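Local coordinates for pfam DUF1093 family protein (Bacillus subtilis, PDB 3NPP) that is of unknown function but probably exported, its full-length form apparently starting with a signal sequence that this chain lacks, at residues 31-36 with 41-46; 48-53 with 68-73; 58-61 with 66-69. All blocks are in the same frame, centred on the assembly; numbering follows the deposited sequence.

Overall arrangement
All three contacts lie in one small domain of two three-stranded antiparallel sheets packed face to face. Contact 1 is the hairpin of strands 27-35 and 41-48 in one sheet; contact 3 is the hairpin of strands 57-63 and 66-73 in the other, its centre about 10 Å from that of contact 1. Contact 2, centred about 9 Å from contact 3 and 14 Å from contact 1, ties the loop between the hairpins onto strand 66-73. Along the chain contact 1 closes before the others open, and contacts 2 and 3 end on the same strand. Phe46, Leu52 and Leu58, one from each contact, meet at the margin of the core. Contacts 1 and 3 also touch the second subunit, so both hairpins join the dimer.

Contact 1. Residues 31-36 with 41-46; sequences TLDGYN and KEEVTF
Leu32 and Val44 face each other as an antiparallel hydrogen-bonded pair: Leu32 N gives to Val44 O at 3.0 Å, and Val44 N returns a nearly straight bond (172°) to Leu32 O. Gly34 and Glu42 repeat the exchange two residues along the hairpin of strands 27-35 and 41-48. There Gly34 N reaches Glu42 O at 2.8 Å, while Glu42 N comes to Gly34 O from well above its carbonyl plane.

On the face carrying Thr31, Asp33 and Tyr35, the hydroxyls of Thr31 and Thr45 bond to each other, OG1 to OG1 at 2.8 Å. Each OG1 lies anti to its own carbonyl carbon (chi1 -66° and -68°). Farther along, the extended Lys41 chain runs beside the Tyr35 ring, both pointing the same way, until Lys41 CE is 3.7 Å from Tyr35 OH.

The other face is turned to the core. Leu32 CD1 touches the edge of the Phe46 ring, 4.0 Å from CE1, and Val44 packs on Val12, Val14 and Val60. At the turn end of the hairpin the polar groups find partners elsewhere: Asn36 ND2 bonds to Gln10, Asn36 OD1 to Lys40 N and Ser38 OG, and Glu42 OE1 to Gly1 N of the second subunit, a glycine probably left from the expression tag.

Backbone bonds thus set the register of the hairpin, and Glu43 and Val44 carry the sheet into the dimer by parallel pairing with a strand of the second subunit; the bond that satisfies the buried Glu42 carboxylate probably belongs to the construct.

Contact 2. Residues 48-53 with 68-73; sequences AGKELR and ETWEEV
A single water bridges the two segments, accepting from Gly49 N at 2.8 Å and from the indole Trp70 NE1 at 2.9 Å. It sits in the plane of the ring at its edge, so the indole N-H points outward to it. The setting is the loop joining the two beta hairpins, packed on strand 66-73 of the second hairpin: residues 48-53 leave the end of strand 41-48 and cover Trp70.

No direct hydrogen bond joins the segments; the indole instead makes CH-pi contacts. Ala48 CB lies over the five-membered ring, 4.1 Å from its centroid, and Leu52 CD2 over the six-membered ring, 4.0 Å from its centroid and 25° off the normal. Both methyls are on the same face, one at each end of the indole. With CG placed between the backbone N and the carbonyl carbon (chi1 69°) and the ring turned broadside (chi2 -92°), Trp70 presents this face to the loop. Leu58 of the neighbouring strand also packs against the indole, and touches Leu52 as well.

The loop has further ties: Leu52 N bonds to Tyr30 OH, while Lys50 NZ reaches a glycerol that probably came from the crystallisation liquor. An alanine in place of Trp70 would probably leave the Ala48 and Leu52 methyls without the surface they rest on and the bridging water without its indole donor, setting the loop freer to move. At the far rim of the indole, Lys50 CE approaches near the ring plane, 4.3 Å from Trp70 CH2.

Contact 3. Residues 58-61 with 66-69; sequences LKVK and YVET
Lys61 O takes two backbone N-H groups from the facing strand, a short, nearly straight bond from Glu68 N (2.7 Å, 174°) and a weak, longer one from Thr69 N at 3.5 Å. With both residues facing one lysine, this is a classic beta bulge in the hairpin of strands 57-63 and 66-73. The return bond runs from Lys61 N to Thr69 O at 3.0 Å, its donor tilted out of the carbonyl plane. Beside it, Val60 CA makes a CA-H...O contact with the same oxygen.

Above the backbone, Lys61 CB lies 3.5 Å from Thr69 OG1. Because the lysine chain is bent at chi3 (74°), its CE also comes back over that hydroxyl. A water links Thr69 OG1 to Lys59, giving a hydrogen bond to Lys59 O and accepting one from Lys59 NZ at 2.9 Å. A second water donates to Glu68 OE1, at 3.0 Å, and has a weak bond from Lys61 NZ; a sulfate, probably from the crystallisation liquor, also lies beside the Lys61 side chain.

The charged ends are held from farther out. Glu68 OE1 forms a salt bridge with Lys63, and Lys59 NZ another with Glu71 on the facing strand. Beneath, Val60 and Val67 turn to the core and pack on Val44 of the other sheet, while the backbone of Val67 bonds to the second subunit.

The chemistry divides the hairpin, with valines towards the other sheet and salt-bridged, water-linked polar groups on the outer face, where the carboxylates, and near Lys61 the sulfate, probably offset part of the lysines' charge.

Contact 1. Residues 31-36 with 41-46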
ATOM      1  N   THR A  31      -1.970 -14.692 -12.877  1.00 24.39           N
ATOM      2  CA  THR A  31      -3.241 -14.328 -12.236  1.00 24.93           C
ATOM      3  C   THR A  31      -3.889 -15.618 -11.780  1.00 26.23           C
ATOM      4  O   THR A  31      -4.324 -16.411 -12.608  1.00 26.31           O
ATOM      5  CB  THR A  31      -4.166 -13.569 -13.181  1.00 26.29           C
ATOM      6  OG1 THR A  31      -3.585 -12.301 -13.499  1.00 26.57           O
ATOM      7  CG2 THR A  31      -5.548 -13.331 -12.519  1.00 26.60           C
ATOM      8  N   LEU A  32      -3.927 -15.832 -10.467  1.00 26.85           N
ATOM      9  CA  LEU A  32      -4.284 -17.107  -9.895  1.00 28.33           C
ATOM     10  C   LEU A  32      -5.316 -16.910  -8.798  1.00 29.89           C
ATOM     11  O   LEU A  32      -5.341 -15.858  -8.159  1.00 28.30           O
ATOM     12  CB  LEU A  32      -3.028 -17.767  -9.309  1.00 28.08           C
ATOM     13  CG  LEU A  32      -1.881 -18.087 -10.285  1.00 27.43           C
ATOM     14  CD1 LEU A  32      -0.642 -18.487  -9.541  1.00 25.73           C
ATOM     15  CD2 LEU A  32      -2.305 -19.178 -11.257  1.00 26.39           C
ATOM     16  N   ASP A  33      -6.157 -17.937  -8.576  1.00 31.68           N
ATOM     17  CA  ASP A  33      -7.031 -17.973  -7.415  1.00 33.25           C
ATOM     18  C   ASP A  33      -6.255 -18.482  -6.246  1.00 32.45           C
ATOM     19  O   ASP A  33      -5.460 -19.399  -6.388  1.00 34.55           O
ATOM     20  CB  ASP A  33      -8.255 -18.868  -7.646  1.00 35.96           C
ATOM     21  CG  ASP A  33      -9.226 -18.280  -8.649  1.00 39.45           C
ATOM     22  OD1 ASP A  33      -9.249 -17.035  -8.863  1.00 42.88           O
ATOM     23  OD2 ASP A  33      -9.977 -19.074  -9.215  1.00 48.71           O
ATOM     24  N   GLY A  34      -6.513 -17.920  -5.077  1.00 31.52           N
ATOM     25  CA  GLY A  34      -5.770 -18.278  -3.869  1.00 31.04           C
ATOM     26  C   GLY A  34      -6.587 -18.071  -2.628  1.00 30.16           C
ATOM     27  O   GLY A  34      -7.787 -17.835  -2.712  1.00 30.59           O
ATOM     28  N   TYR A  35      -5.947 -18.216  -1.476  1.00 28.23           N
ATOM     29  CA  TYR A  35      -6.622 -18.079  -0.200  1.00 28.74           C
ATOM     30  C   TYR A  35      -5.769 -17.240   0.710  1.00 27.98           C
ATOM     31  O   TYR A  35      -4.542 -17.414   0.734  1.00 27.27           O
ATOM     32  CB  TYR A  35      -6.938 -19.473   0.391  1.00 30.33           C
ATOM     33  CG  TYR A  35      -7.923 -20.243  -0.500  1.00 32.92           C
ATOM     34  CD1 TYR A  35      -7.469 -20.988  -1.593  1.00 35.59           C
ATOM     35  CD2 TYR A  35      -9.312 -20.109  -0.331  1.00 36.63           C
ATOM     36  CE1 TYR A  35      -8.364 -21.622  -2.471  1.00 38.35           C
ATOM     37  CE2 TYR A  35     -10.229 -20.775  -1.198  1.00 38.09           C
ATOM     38  CZ  TYR A  35      -9.730 -21.513  -2.265  1.00 40.78           C
ATOM     39  OH  TYR A  35     -10.573 -22.151  -3.133  1.00 47.09           O
ATOM     40  N   ASN A  36      -6.387 -16.325   1.463  1.00 27.54           N
ATOM     41  CA  ASN A  36      -5.630 -15.542   2.438  1.00 26.90           C
ATOM     42  C   ASN A  36      -5.393 -16.358   3.702  1.00 26.83           C
ATOM     43  O   ASN A  36      -5.760 -17.561   3.733  1.00 27.35           O
ATOM     44  CB  ASN A  36      -6.236 -14.133   2.651  1.00 27.08           C
ATOM     45  CG  ASN A  36      -7.473 -14.108   3.564  1.00 27.70           C
ATOM     46  OD1 ASN A  36      -8.020 -15.143   3.991  1.00 23.84           O
ATOM     47  ND2 ASN A  36      -7.911 -12.888   3.869  1.00 21.74           N
ATOM     48  N   LYS A  41     -11.300 -16.841  -0.059  1.00 34.35           N
ATOM     49  CA  LYS A  41     -10.920 -16.944  -1.492  1.00 34.42           C
ATOM     50  C   LYS A  41     -10.562 -15.563  -2.069  1.00 32.39           C
ATOM     51  O   LYS A  41     -11.233 -14.570  -1.765  1.00 31.76           O
ATOM     52  CB  LYS A  41     -12.049 -17.596  -2.331  1.00 36.90           C
ATOM     53  CG  LYS A  41     -11.572 -18.186  -3.690  1.00 39.81           C
ATOM     54  CD  LYS A  41     -12.666 -19.132  -4.294  1.00 46.37           C
ATOM     55  CE  LYS A  41     -12.169 -19.888  -5.564  1.00 49.53           C
ATOM     56  NZ  LYS A  41     -13.135 -20.965  -5.979  1.00 54.39           N
ATOM     57  N   GLU A  42      -9.477 -15.517  -2.858  1.00 30.88           N
ATOM     58  CA  GLU A  42      -8.941 -14.274  -3.460  1.00 30.14           C
ATOM     59  C   GLU A  42      -8.478 -14.517  -4.898  1.00 30.13           C
ATOM     60  O   GLU A  42      -8.161 -15.625  -5.257  1.00 31.63           O
ATOM     61  CB  GLU A  42      -7.708 -13.752  -2.690  1.00 28.47           C
ATOM     62  CG  GLU A  42      -7.750 -13.806  -1.202  1.00 28.74           C
ATOM     63  CD  GLU A  42      -8.759 -12.862  -0.566  1.00 30.44           C
ATOM     64  OE1 GLU A  42      -9.493 -12.113  -1.276  1.00 28.79           O
ATOM     65  OE2 GLU A  42      -8.766 -12.834   0.676  1.00 33.17           O
ATOM     66  N   GLU A  43      -8.393 -13.464  -5.685  1.00 30.69           N
ATOM     67  CA  GLU A  43      -7.701 -13.497  -6.975  1.00 30.44           C
ATOM     68  C   GLU A  43      -6.521 -12.581  -6.845  1.00 27.97           C
ATOM     69  O   GLU A  43      -6.668 -11.462  -6.394  1.00 27.86           O
ATOM     70  CB  GLU A  43      -8.629 -13.036  -8.095  1.00 32.62           C
ATOM     71  CG  GLU A  43      -8.027 -13.207  -9.545  1.00 37.42           C
ATOM     72  CD  GLU A  43      -8.721 -12.304 -10.573  1.00 44.05           C
ATOM     73  OE1 GLU A  43      -9.805 -12.691 -11.052  1.00 47.42           O
ATOM     74  OE2 GLU A  43      -8.185 -11.190 -10.874  1.00 49.52           O
ATOM     75  N   VAL A  44      -5.343 -13.053  -7.240  1.00 26.25           N
ATOM     76  CA  VAL A  44      -4.137 -12.256  -7.140  1.00 25.37           C
ATOM     77  C   VAL A  44      -3.409 -12.240  -8.497  1.00 25.46           C
ATOM     78  O   VAL A  44      -3.251 -13.276  -9.123  1.00 26.04           O
ATOM     79  CB  VAL A  44      -3.237 -12.760  -5.973  1.00 25.14           C
ATOM     80  CG1 VAL A  44      -2.852 -14.240  -6.129  1.00 24.74           C
ATOM     81  CG2 VAL A  44      -2.020 -11.864  -5.813  1.00 24.35           C
ATOM     82  N   THR A  45      -3.039 -11.047  -8.944  1.00 24.39           N
ATOM     83  CA  THR A  45      -2.164 -10.818 -10.067  1.00 23.94           C
ATOM     84  C   THR A  45      -0.829 -10.336  -9.522  1.00 23.03           C
ATOM     85  O   THR A  45      -0.795  -9.392  -8.769  1.00 23.92           O
ATOM     86  CB  THR A  45      -2.748  -9.762 -10.978  1.00 25.04           C
ATOM     87  OG1 THR A  45      -3.912 -10.297 -11.586  1.00 24.57           O
ATOM     88  CG2 THR A  45      -1.763  -9.320 -12.065  1.00 25.13           C
ATOM     89  N   PHE A  46       0.254 -10.999  -9.904  1.00 21.50           N
ATOM     90  CA  PHE A  46       1.564 -10.651  -9.459  1.00 20.95           C
ATOM     91  C   PHE A  46       2.588 -11.005 -10.532  1.00 21.91           C
ATOM     92  O   PHE A  46       2.277 -11.748 -11.491  1.00 21.61           O
ATOM     93  CB  PHE A  46       1.874 -11.355  -8.152  1.00 21.06           C
ATOM     94  CG  PHE A  46       1.925 -12.871  -8.261  1.00 21.52           C
ATOM     95  CD1 PHE A  46       0.766 -13.625  -8.194  1.00 21.59           C
ATOM     96  CD2 PHE A  46       3.139 -13.526  -8.428  1.00 21.60           C
ATOM     97  CE1 PHE A  46       0.823 -14.984  -8.280  1.00 23.59           C
ATOM     98  CE2 PHE A  46       3.199 -14.895  -8.537  1.00 21.09           C
ATOM     99  CZ  PHE A  46       2.066 -15.627  -8.455  1.00 22.75           C
TER

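Contact 2. Residues 48-53 with 68-73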
ATOM      1  N   ALA A  48       6.824 -12.113 -11.363  1.00 23.32           N
ATOM      2  CA  ALA A  48       8.129 -12.577 -10.901  1.00 23.72           C
ATOM      3  C   ALA A  48       9.155 -12.263 -11.972  1.00 24.71           C
ATOM      4  O   ALA A  48       8.825 -12.199 -13.153  1.00 26.58           O
ATOM      5  CB  ALA A  48       8.085 -14.091 -10.594  1.00 23.09           C
ATOM      6  N   GLY A  49      10.407 -12.079 -11.561  1.00 25.71           N
ATOM      7  CA  GLY A  49      11.525 -11.843 -12.478  1.00 26.23           C
ATOM      8  C   GLY A  49      12.067 -13.076 -13.172  1.00 28.56           C
ATOM      9  O   GLY A  49      13.091 -12.980 -13.863  1.00 28.03           O
ATOM     10  N   LYS A  50      11.424 -14.250 -12.945  1.00 29.39           N
ATOM     11  CA  LYS A  50      11.684 -15.466 -13.695  1.00 31.60           C
ATOM     12  C   LYS A  50      10.388 -16.277 -13.801  1.00 31.70           C
ATOM     13  O   LYS A  50       9.408 -16.011 -13.060  1.00 30.56           O
ATOM     14  CB  LYS A  50      12.774 -16.300 -12.986  1.00 32.75           C
ATOM     15  CG  LYS A  50      12.390 -16.810 -11.558  1.00 34.81           C
ATOM     16  CD  LYS A  50      13.636 -17.233 -10.773  1.00 39.20           C
ATOM     17  CE  LYS A  50      13.301 -18.088  -9.542  1.00 41.02           C
ATOM     18  NZ  LYS A  50      14.338 -17.919  -8.423  1.00 41.98           N
ATOM     19  N   GLU A  51      10.379 -17.253 -14.718  1.00 32.23           N
ATOM     20  CA  GLU A  51       9.276 -18.208 -14.808  1.00 33.10           C
ATOM     21  C   GLU A  51       9.361 -19.176 -13.653  1.00 32.22           C
ATOM     22  O   GLU A  51      10.404 -19.738 -13.409  1.00 32.70           O
ATOM     23  CB  GLU A  51       9.300 -18.978 -16.121  1.00 34.58           C
ATOM     24  CG  GLU A  51       8.956 -18.106 -17.280  1.00 39.43           C
ATOM     25  CD  GLU A  51       9.106 -18.799 -18.630  1.00 45.97           C
ATOM     26  OE1 GLU A  51       9.126 -20.055 -18.661  1.00 48.30           O
ATOM     27  OE2 GLU A  51       9.190 -18.060 -19.648  1.00 48.12           O
ATOM     28  N   LEU A  52       8.253 -19.342 -12.949  1.00 31.41           N
ATOM     29  CA  LEU A  52       8.193 -20.139 -11.750  1.00 31.10           C
ATOM     30  C   LEU A  52       7.881 -21.596 -12.114  1.00 32.17           C
ATOM     31  O   LEU A  52       7.268 -21.880 -13.149  1.00 32.50           O
ATOM     32  CB  LEU A  52       7.138 -19.579 -10.809  1.00 29.49           C
ATOM     33  CG  LEU A  52       7.317 -18.122 -10.367  1.00 27.98           C
ATOM     34  CD1 LEU A  52       6.102 -17.666  -9.585  1.00 25.59           C
ATOM     35  CD2 LEU A  52       8.625 -17.920  -9.542  1.00 28.44           C
ATOM     36  N   ARG A  53       8.283 -22.500 -11.232  1.00 32.70           N
ATOM     37  CA  ARG A  53       8.155 -23.944 -11.463  1.00 34.65           C
ATOM     38  C   ARG A  53       6.680 -24.328 -11.356  1.00 34.11           C
ATOM     39  O   ARG A  53       6.002 -23.911 -10.427  1.00 32.04           O
ATOM     40  CB  ARG A  53       9.000 -24.707 -10.443  1.00 35.37           C
ATOM     41  CG  ARG A  53       9.053 -26.231 -10.644  1.00 39.48           C
ATOM     42  CD  ARG A  53      10.050 -26.892  -9.682  1.00 40.98           C
ATOM     43  N   GLU A  68       2.955  -6.712  -2.862  1.00 23.10           N
ATOM     44  CA  GLU A  68       4.324  -6.229  -2.673  1.00 23.60           C
ATOM     45  C   GLU A  68       5.407  -7.215  -3.006  1.00 22.07           C
ATOM     46  O   GLU A  68       6.402  -6.829  -3.611  1.00 21.06           O
ATOM     47  CB  GLU A  68       4.497  -5.785  -1.245  1.00 24.49           C
ATOM     48  CG  GLU A  68       3.580  -4.649  -0.898  1.00 29.72           C
ATOM     49  CD  GLU A  68       4.099  -3.791   0.226  1.00 35.14           C
ATOM     50  OE1 GLU A  68       4.507  -4.364   1.258  1.00 37.08           O
ATOM     51  OE2 GLU A  68       4.023  -2.553   0.105  1.00 38.14           O
ATOM     52  N   THR A  69       5.224  -8.487  -2.630  1.00 21.34           N
ATOM     53  CA  THR A  69       6.282  -9.495  -2.732  1.00 21.50           C
ATOM     54  C   THR A  69       5.700 -10.887  -2.990  1.00 20.95           C
ATOM     55  O   THR A  69       4.534 -11.150  -2.674  1.00 21.00           O
ATOM     56  CB  THR A  69       7.162  -9.604  -1.448  1.00 20.21           C
ATOM     57  OG1 THR A  69       6.402 -10.175  -0.413  1.00 22.60           O
ATOM     58  CG2 THR A  69       7.750  -8.275  -1.005  1.00 21.27           C
ATOM     59  N   TRP A  70       6.518 -11.751  -3.584  1.00 20.51           N
ATOM     60  CA  TRP A  70       6.224 -13.195  -3.708  1.00 20.69           C
ATOM     61  C   TRP A  70       7.307 -13.989  -2.996  1.00 20.81           C
ATOM     62  O   TRP A  70       8.442 -13.545  -2.933  1.00 20.33           O
ATOM     63  CB  TRP A  70       6.135 -13.609  -5.169  1.00 21.04           C
ATOM     64  CG  TRP A  70       7.388 -13.592  -5.926  1.00 21.15           C
ATOM     65  CD1 TRP A  70       7.892 -12.550  -6.662  1.00 20.48           C
ATOM     66  CD2 TRP A  70       8.295 -14.689  -6.106  1.00 20.46           C
ATOM     67  NE1 TRP A  70       9.072 -12.929  -7.268  1.00 21.70           N
ATOM     68  CE2 TRP A  70       9.354 -14.228  -6.928  1.00 19.13           C
ATOM     69  CE3 TRP A  70       8.332 -16.011  -5.619  1.00 20.27           C
ATOM     70  CZ2 TRP A  70      10.440 -15.050  -7.294  1.00 20.60           C
ATOM     71  CZ3 TRP A  70       9.416 -16.845  -5.994  1.00 21.48           C
ATOM     72  CH2 TRP A  70      10.434 -16.373  -6.824  1.00 22.51           C
ATOM     73  N   GLU A  71       6.946 -15.177  -2.492  1.00 21.12           N
ATOM     74  CA  GLU A  71       7.884 -16.047  -1.806  1.00 22.13           C
ATOM     75  C   GLU A  71       7.407 -17.472  -1.991  1.00 22.67           C
ATOM     76  O   GLU A  71       6.250 -17.753  -1.747  1.00 22.47           O
ATOM     77  CB  GLU A  71       7.946 -15.710  -0.313  1.00 21.96           C
ATOM     78  CG  GLU A  71       8.830 -16.647   0.508  1.00 24.16           C
ATOM     79  CD  GLU A  71       9.010 -16.225   1.937  1.00 25.67           C
ATOM     80  OE1 GLU A  71       8.105 -15.583   2.489  1.00 25.71           O
ATOM     81  OE2 GLU A  71      10.071 -16.547   2.518  1.00 24.90           O
ATOM     82  N   GLU A  72       8.294 -18.377  -2.397  1.00 23.21           N
ATOM     83  CA  GLU A  72       7.894 -19.789  -2.488  1.00 23.21           C
ATOM     84  C   GLU A  72       7.782 -20.343  -1.064  1.00 23.38           C
ATOM     85  O   GLU A  72       8.653 -20.072  -0.228  1.00 23.86           O
ATOM     86  CB  GLU A  72       8.871 -20.636  -3.303  1.00 23.94           C
ATOM     87  CG  GLU A  72       8.381 -22.162  -3.465  1.00 26.26           C
ATOM     88  CD  GLU A  72       9.326 -23.050  -4.215  1.00 29.52           C
ATOM     89  OE1 GLU A  72      10.463 -22.641  -4.480  1.00 32.92           O
ATOM     90  OE2 GLU A  72       8.916 -24.185  -4.544  1.00 34.49           O
ATOM     91  N   VAL A  73       6.723 -21.127  -0.823  1.00 23.48           N
ATOM     92  CA  VAL A  73       6.528 -21.900   0.434  1.00 23.32           C
ATOM     93  C   VAL A  73       6.234 -23.369   0.108  1.00 24.58           C
ATOM     94  O   VAL A  73       5.993 -23.715  -1.050  1.00 26.47           O
ATOM     95  CB  VAL A  73       5.381 -21.301   1.299  1.00 22.94           C
ATOM     96  CG1 VAL A  73       5.706 -19.842   1.715  1.00 20.71           C
ATOM     97  CG2 VAL A  73       4.031 -21.361   0.553  1.00 21.20           C
TER
HETATM   98  O   HOH W   1      11.179 -11.765  -8.922  1.00 23.25           O

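Contact 3. Residues 58-61 with 66-69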
ATOM      1  N   LEU A  58       3.129 -20.617  -3.575  1.00 23.26           N
ATOM      2  CA  LEU A  58       3.635 -19.261  -3.379  1.00 23.50           C
ATOM      3  C   LEU A  58       2.796 -18.550  -2.327  1.00 23.12           C
ATOM      4  O   LEU A  58       1.591 -18.805  -2.223  1.00 22.65           O
ATOM      5  CB  LEU A  58       3.588 -18.466  -4.696  1.00 24.21           C
ATOM      6  CG  LEU A  58       4.931 -18.067  -5.323  1.00 25.71           C
ATOM      7  CD1 LEU A  58       5.721 -19.335  -5.803  1.00 22.12           C
ATOM      8  CD2 LEU A  58       4.710 -17.083  -6.486  1.00 23.67           C
ATOM      9  N   LYS A  59       3.456 -17.697  -1.544  1.00 21.93           N
ATOM     10  CA  LYS A  59       2.817 -16.726  -0.675  1.00 22.61           C
ATOM     11  C   LYS A  59       3.045 -15.310  -1.302  1.00 21.79           C
ATOM     12  O   LYS A  59       4.184 -14.890  -1.482  1.00 20.48           O
ATOM     13  CB  LYS A  59       3.445 -16.813   0.727  1.00 23.36           C
ATOM     14  CG  LYS A  59       2.892 -15.803   1.762  1.00 26.38           C
ATOM     15  CD  LYS A  59       3.613 -15.919   3.139  1.00 29.60           C
ATOM     16  CE  LYS A  59       5.108 -15.414   3.090  1.00 34.33           C
ATOM     17  NZ  LYS A  59       5.623 -13.945   2.532  1.00 27.40           N
ATOM     18  N   VAL A  60       1.958 -14.590  -1.585  1.00 21.78           N
ATOM     19  CA  VAL A  60       2.023 -13.230  -2.132  1.00 21.84           C
ATOM     20  C   VAL A  60       1.534 -12.262  -1.055  1.00 22.07           C
ATOM     21  O   VAL A  60       0.372 -12.327  -0.648  1.00 22.90           O
ATOM     22  CB  VAL A  60       1.167 -13.103  -3.405  1.00 21.79           C
ATOM     23  CG1 VAL A  60       1.329 -11.778  -4.043  1.00 22.96           C
ATOM     24  CG2 VAL A  60       1.550 -14.198  -4.415  1.00 23.42           C
ATOM     25  N   LYS A  61       2.412 -11.353  -0.618  1.00 21.72           N
ATOM     26  CA  LYS A  61       2.118 -10.446   0.487  1.00 20.99           C
ATOM     27  C   LYS A  61       1.566  -9.152  -0.085  1.00 21.43           C
ATOM     28  O   LYS A  61       2.127  -8.604  -1.060  1.00 21.06           O
ATOM     29  CB  LYS A  61       3.371 -10.181   1.285  1.00 20.79           C
ATOM     30  CG  LYS A  61       3.180  -9.277   2.496  1.00 22.26           C
ATOM     31  CD  LYS A  61       4.437  -9.106   3.291  1.00 24.80           C
ATOM     32  CE  LYS A  61       5.459  -8.199   2.620  1.00 25.02           C
ATOM     33  NZ  LYS A  61       6.768  -8.220   3.344  1.00 21.09           N
ATOM     34  N   TYR A  66      -2.807  -4.008  -2.597  1.00 27.01           N
ATOM     35  CA  TYR A  66      -1.581  -3.855  -3.383  1.00 27.03           C
ATOM     36  C   TYR A  66      -0.598  -4.972  -3.014  1.00 25.49           C
ATOM     37  O   TYR A  66      -0.148  -5.053  -1.886  1.00 24.30           O
ATOM     38  CB  TYR A  66      -0.980  -2.469  -3.137  1.00 28.19           C
ATOM     39  CG  TYR A  66       0.439  -2.221  -3.657  1.00 33.25           C
ATOM     40  CD1 TYR A  66       0.681  -2.084  -5.035  1.00 36.64           C
ATOM     41  CD2 TYR A  66       1.533  -1.986  -2.763  1.00 36.20           C
ATOM     42  CE1 TYR A  66       1.963  -1.777  -5.547  1.00 37.96           C
ATOM     43  CE2 TYR A  66       2.853  -1.690  -3.279  1.00 36.75           C
ATOM     44  CZ  TYR A  66       3.044  -1.611  -4.686  1.00 39.72           C
ATOM     45  OH  TYR A  66       4.287  -1.320  -5.254  1.00 44.45           O
ATOM     46  N   VAL A  67      -0.263  -5.797  -3.996  1.00 24.59           N
ATOM     47  CA  VAL A  67       0.741  -6.821  -3.882  1.00 23.52           C
ATOM     48  C   VAL A  67       2.150  -6.238  -3.818  1.00 23.42           C
ATOM     49  O   VAL A  67       2.519  -5.434  -4.660  1.00 22.19           O
ATOM     50  CB  VAL A  67       0.736  -7.754  -5.116  1.00 24.41           C
ATOM     51  CG1 VAL A  67       1.847  -8.770  -4.966  1.00 25.81           C
ATOM     52  CG2 VAL A  67      -0.597  -8.468  -5.284  1.00 23.92           C
ATOM     53  N   GLU A  68       2.955  -6.712  -2.862  1.00 23.10           N
ATOM     54  CA  GLU A  68       4.324  -6.229  -2.673  1.00 23.60           C
ATOM     55  C   GLU A  68       5.407  -7.215  -3.006  1.00 22.07           C
ATOM     56  O   GLU A  68       6.402  -6.829  -3.611  1.00 21.06           O
ATOM     57  CB  GLU A  68       4.497  -5.785  -1.245  1.00 24.49           C
ATOM     58  CG  GLU A  68       3.580  -4.649  -0.898  1.00 29.72           C
ATOM     59  CD  GLU A  68       4.099  -3.791   0.226  1.00 35.14           C
ATOM     60  OE1 GLU A  68       4.507  -4.364   1.258  1.00 37.08           O
ATOM     61  OE2 GLU A  68       4.023  -2.553   0.105  1.00 38.14           O
ATOM     62  N   THR A  69       5.224  -8.487  -2.630  1.00 21.34           N
ATOM     63  CA  THR A  69       6.282  -9.495  -2.732  1.00 21.50           C
ATOM     64  C   THR A  69       5.700 -10.887  -2.990  1.00 20.95           C
ATOM     65  O   THR A  69       4.534 -11.150  -2.674  1.00 21.00           O
ATOM     66  CB  THR A  69       7.162  -9.604  -1.448  1.00 20.21           C
ATOM     67  OG1 THR A  69       6.402 -10.175  -0.413  1.00 22.60           O
ATOM     68  CG2 THR A  69       7.750  -8.275  -1.005  1.00 21.27           C
TER
HETATM   69  O   HOH W   2       5.659 -12.857  -0.121  1.00 20.46           O
HETATM   70  O   HOH W   3       7.197  -5.613   1.483  1.00 34.75           O